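Local coordinates for disulfide isomerase DsbG N-terminal domain-containing protein (Helicobacter pylori, PDB 3TDG), which probably acts as a thioredoxin-fold thiol-disulfide oxidoreductase of the DsbG type, reducing or reshuffling disulfide bonds in other proteins, at residues C162-E165 / L166-R170; S141-A144 / A145-D148. One frame throughout, in Å; residues are numbered along the deposited sequence.

Contact 1: residues C162-E165 / L166-R170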
loop_
_atom_site.group_PDB
_atom_site.type_symbol
_atom_site.label_atom_id
_atom_site.label_comp_id
_atom_site.label_asym_id
_atom_site.label_seq_id
_atom_site.Cartn_x
_atom_site.Cartn_y
_atom_site.Cartn_z
ATOM N N CYS A 162 -3.949 -10.811 -32.955
ATOM C CA CYS A 162 -4.119 -12.209 -32.533
ATOM C C CYS A 162 -4.374 -13.130 -33.728
ATOM O O CYS A 162 -3.923 -14.273 -33.734
ATOM C CB CYS A 162 -5.215 -12.331 -31.473
ATOM S SG CYS A 162 -4.797 -11.456 -29.938
ATOM N N GLN A 163 -5.077 -12.624 -34.741
ATOM C CA GLN A 163 -5.263 -13.361 -35.990
ATOM C C GLN A 163 -3.929 -13.630 -36.682
ATOM O O GLN A 163 -3.696 -14.733 -37.173
ATOM C CB GLN A 163 -6.179 -12.605 -36.942
ATOM C CG GLN A 163 -7.645 -12.687 -36.634
ATOM C CD GLN A 163 -8.442 -11.852 -37.614
ATOM O OE1 GLN A 163 -8.281 -10.633 -37.672
ATOM N NE2 GLN A 163 -9.282 -12.509 -38.418
ATOM N N LYS A 164 -3.054 -12.618 -36.696
ATOM C CA LYS A 164 -1.692 -12.766 -37.218
ATOM C C LYS A 164 -0.891 -13.764 -36.386
ATOM O O LYS A 164 -0.242 -14.668 -36.930
ATOM C CB LYS A 164 -0.981 -11.400 -37.279
ATOM C CG LYS A 164 0.554 -11.476 -37.247
ATOM C CD LYS A 164 1.153 -10.085 -37.454
ATOM C CE LYS A 164 2.237 -9.763 -36.441
ATOM N NZ LYS A 164 1.985 -8.400 -35.905
ATOM N N GLU A 165 -0.929 -13.600 -35.068
ATOM C CA GLU A 165 -0.311 -14.565 -34.168
ATOM C C GLU A 165 -0.836 -15.998 -34.425
ATOM O O GLU A 165 -0.061 -16.958 -34.437
ATOM C CB GLU A 165 -0.505 -14.146 -32.705
ATOM C CG GLU A 165 0.052 -15.145 -31.677
ATOM C CD GLU A 165 1.566 -15.384 -31.798
ATOM O OE1 GLU A 165 2.319 -14.420 -32.030
ATOM O OE2 GLU A 165 2.010 -16.542 -31.632
ATOM N N LEU A 166 -2.138 -16.138 -34.660
ATOM C CA LEU A 166 -2.706 -17.460 -34.955
ATOM C C LEU A 166 -2.057 -18.161 -36.171
ATOM O O LEU A 166 -1.917 -19.383 -36.177
ATOM C CB LEU A 166 -4.224 -17.382 -35.092
ATOM C CG LEU A 166 -4.974 -18.697 -35.349
ATOM C CD1 LEU A 166 -4.717 -19.708 -34.228
ATOM C CD2 LEU A 166 -6.446 -18.455 -35.556
ATOM N N THR A 167 -1.633 -17.398 -37.182
ATOM C CA THR A 167 -0.969 -17.989 -38.364
ATOM C C THR A 167 0.373 -18.642 -38.019
ATOM O O THR A 167 0.858 -19.506 -38.751
ATOM C CB THR A 167 -0.776 -16.963 -39.530
ATOM O OG1 THR A 167 0.165 -15.952 -39.138
ATOM C CG2 THR A 167 -2.092 -16.296 -39.906
ATOM N N LYS A 168 0.960 -18.240 -36.897
ATOM C CA LYS A 168 2.256 -18.757 -36.455
ATOM C C LYS A 168 2.145 -19.988 -35.564
ATOM O O LYS A 168 3.171 -20.532 -35.121
ATOM C CB LYS A 168 3.028 -17.666 -35.708
ATOM C CG LYS A 168 3.062 -16.334 -36.448
ATOM C CD LYS A 168 3.942 -15.323 -35.764
ATOM C CE LYS A 168 3.959 -14.020 -36.566
ATOM N NZ LYS A 168 4.829 -12.990 -35.935
ATOM N N LEU A 169 0.915 -20.430 -35.298
ATOM C CA LEU A 169 0.681 -21.507 -34.327
ATOM C C LEU A 169 1.373 -22.830 -34.688
ATOM O O LEU A 169 2.035 -23.413 -33.839
ATOM C CB LEU A 169 -0.823 -21.715 -34.067
ATOM C CG LEU A 169 -1.231 -22.755 -33.021
ATOM C CD1 LEU A 169 -0.635 -22.436 -31.649
ATOM C CD2 LEU A 169 -2.763 -22.863 -32.963
ATOM N N ARG A 170 1.218 -23.288 -35.934
ATOM C CA ARG A 170 1.893 -24.518 -36.409
ATOM C C ARG A 170 3.423 -24.453 -36.308
ATOM O O ARG A 170 4.066 -25.483 -36.076
ATOM C CB ARG A 170 1.474 -24.883 -37.840
ATOM C CG ARG A 170 0.109 -25.528 -37.931
ATOM C CD ARG A 170 -0.285 -25.797 -39.369
ATOM N NE ARG A 170 -1.705 -26.129 -39.505
ATOM C CZ ARG A 170 -2.672 -25.243 -39.735
ATOM N NH1 ARG A 170 -2.395 -23.944 -39.850
ATOM N NH2 ARG A 170 -3.930 -25.649 -39.852
#
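Thr167 turns its hydroxyl back onto the helix that carries it: OG1 donates to Lys164 O over 2.6 Å, lying in the plane of that carbonyl at a C=O...OG1 angle of 145°. The rotation about CA-CB explains the reach, since with chi1 at 67° OG1 stands between the backbone N and the carbonyl carbon of its own residue and faces the preceding turn. The same oxygen takes a weak bond from Thr167 N, which also has a weak bond to Gln163 O, so i to i-3 and i to i-4 pairings are mixed here. One residue earlier the i to i-4 bond is intact, Leu166 N giving its hydrogen to Cys162 O at 2.7 Å. After Thr167 the i to i-3 pattern takes over, Lys168 N meeting Glu165 O at 3.0 Å and Leu169 N bonding to Leu166 O at 3.1 Å, consistent with a 3-10-like passage from helix 160-167 into helix 169-175.

Around these backbone bonds, the extended chain of Lys168 crosses Glu165 at about a right angle, its CD 4.2 Å from Glu165 OE1, while Lys164 lies alongside and points the same way, Lys164 NZ 5.4 Å from Lys168 NZ. Glu165 OE1 and Lys168 NZ stay 4.9 Å apart, not a salt bridge, though their opposite charges may partly offset the lysine repulsion, and Glu165 OE2 has a weak bond to His172.

Cys162 belongs to a probable thioredoxin-type CxxC motif with Cys159, and its side chain packs on Val257 and Pro258. Farther along, Leu166 reaches Tyr222 of helix 211-222 and Met180 of strand 177-182, while Leu169 touches Ile215 and Val178, so both leucines pack against that helix and that strand of the mixed sheet.

Contact 2: residues S141-A144 / A145-D148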
loop_
_atom_site.group_PDB
_atom_site.type_symbol
_atom_site.label_atom_id
_atom_site.label_comp_id
_atom_site.label_asym_id
_atom_site.label_seq_id
_atom_site.Cartn_x
_atom_site.Cartn_y
_atom_site.Cartn_z
ATOM N N SER A 141 3.320 -30.231 -28.964
ATOM C CA SER A 141 4.255 -29.967 -30.075
ATOM C C SER A 141 4.239 -31.072 -31.111
ATOM O O SER A 141 4.039 -32.235 -30.773
ATOM C CB SER A 141 5.689 -29.756 -29.591
ATOM O OG SER A 141 5.995 -30.628 -28.533
ATOM N N THR A 142 4.430 -30.692 -32.370
ATOM C CA THR A 142 4.556 -31.655 -33.463
ATOM C C THR A 142 5.810 -32.516 -33.273
ATOM O O THR A 142 5.899 -33.631 -33.808
ATOM C CB THR A 142 4.577 -30.964 -34.848
ATOM O OG1 THR A 142 5.557 -29.916 -34.854
ATOM C CG2 THR A 142 3.210 -30.376 -35.174
ATOM N N ASN A 143 6.756 -31.998 -32.487
ATOM C CA ASN A 143 7.978 -32.718 -32.128
ATOM C C ASN A 143 7.929 -33.179 -30.669
ATOM O O ASN A 143 7.929 -32.354 -29.753
ATOM C CB ASN A 143 9.208 -31.834 -32.382
ATOM C CG ASN A 143 10.393 -32.613 -32.950
ATOM O OD1 ASN A 143 10.223 -33.506 -33.782
ATOM N ND2 ASN A 143 11.598 -32.259 -32.516
ATOM N N ALA A 144 7.889 -34.502 -30.469
ATOM C CA ALA A 144 7.703 -35.123 -29.142
ATOM C C ALA A 144 8.770 -34.740 -28.111
ATOM O O ALA A 144 8.525 -34.767 -26.897
ATOM C CB ALA A 144 7.611 -36.649 -29.278
ATOM N N ALA A 145 9.952 -34.392 -28.611
ATOM C CA ALA A 145 11.070 -33.942 -27.788
ATOM C C ALA A 145 10.736 -32.668 -26.998
ATOM O O ALA A 145 11.223 -32.464 -25.875
ATOM C CB ALA A 145 12.282 -33.721 -28.678
ATOM N N ASN A 146 9.877 -31.837 -27.590
ATOM C CA ASN A 146 9.572 -30.497 -27.091
ATOM C C ASN A 146 8.263 -30.389 -26.309
ATOM O O ASN A 146 7.886 -29.290 -25.876
ATOM C CB ASN A 146 9.545 -29.507 -28.266
ATOM C CG ASN A 146 10.894 -29.368 -28.948
ATOM O OD1 ASN A 146 11.941 -29.496 -28.312
ATOM N ND2 ASN A 146 10.873 -29.097 -30.249
ATOM N N LYS A 147 7.584 -31.525 -26.120
ATOM C CA LYS A 147 6.267 -31.568 -25.466
ATOM C C LYS A 147 6.214 -30.919 -24.077
ATOM O O LYS A 147 5.152 -30.448 -23.651
ATOM C CB LYS A 147 5.708 -32.999 -25.426
ATOM C CG LYS A 147 6.517 -33.986 -24.587
ATOM C CD LYS A 147 6.030 -35.425 -24.785
ATOM C CE LYS A 147 4.968 -35.818 -23.761
ATOM N NZ LYS A 147 5.521 -35.807 -22.373
ATOM N N ASP A 148 7.356 -30.862 -23.392
ATOM C CA ASP A 148 7.415 -30.309 -22.033
ATOM C C ASP A 148 7.629 -28.785 -21.987
ATOM O O ASP A 148 7.548 -28.165 -20.921
ATOM C CB ASP A 148 8.499 -31.022 -21.225
ATOM C CG ASP A 148 8.040 -32.370 -20.688
ATOM O OD1 ASP A 148 7.133 -32.992 -21.300
ATOM O OD2 ASP A 148 8.596 -32.807 -19.644
#
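Ser141 and Asn146 close on one carbonyl, Asn143 O, from opposite faces of its plane. Ser141 OG donates to Asn143 O at 2.9 Å, and Asn146 N to the same atom at 3.0 Å with an N-H...O angle of 158°. With OG set between its own backbone N and carbonyl carbon (chi1 38°), Ser141 reaches across to the Asn143 carbonyl and brings OG to 3.7 Å from Asn146 CB, and this is the compact part of the turn. Asn146 is buried, and its amide is held at both ends, ND2 by Lys174 O and OD1 by Lys149.

The other side is looser. Ala144 O receives only a weak bond from Lys147 N, at 3.5 Å, although Lys147 CG and CD fold over that oxygen, CG coming to 3.2 Å. Lys147 then bends away to a weak salt bridge with the adjacent Asp148. Near Asn146 the exposed amide of Asn143 is turned 60° from that of its neighbour, with Asn143 CB 3.8 Å from Asn146 ND2.

Hydrogen bonding to a shared carbonyl, more than apolar burial, thus fixes this turn between strands 137-139 and 150-155, while the Lys147-Asp148 pair at the exposed side adds only a weak, long link.

How the contacts relate
Contact 1 is partly buried, with leucines and a cysteine facing the interior of the thioredoxin-type domain, whereas contact 2 is a surface turn whose one buried residue is Asn146. Both are local, and both rely on a hydroxyl bonded to a backbone carbonyl, but contact 1 uses it where one helix gives way to the next and contact 2 uses it in a loop joining two strands of the mixed sheet. Their centres lie 19 Å apart and they do not touch. Helix 169-175, entered by contact 1, carries Lys174, whose carbonyl holds Asn146, so one helix links them. Both are held by hydrogen bonds, but contact 1 also presents apolar side chains to a neighbouring helix and strand.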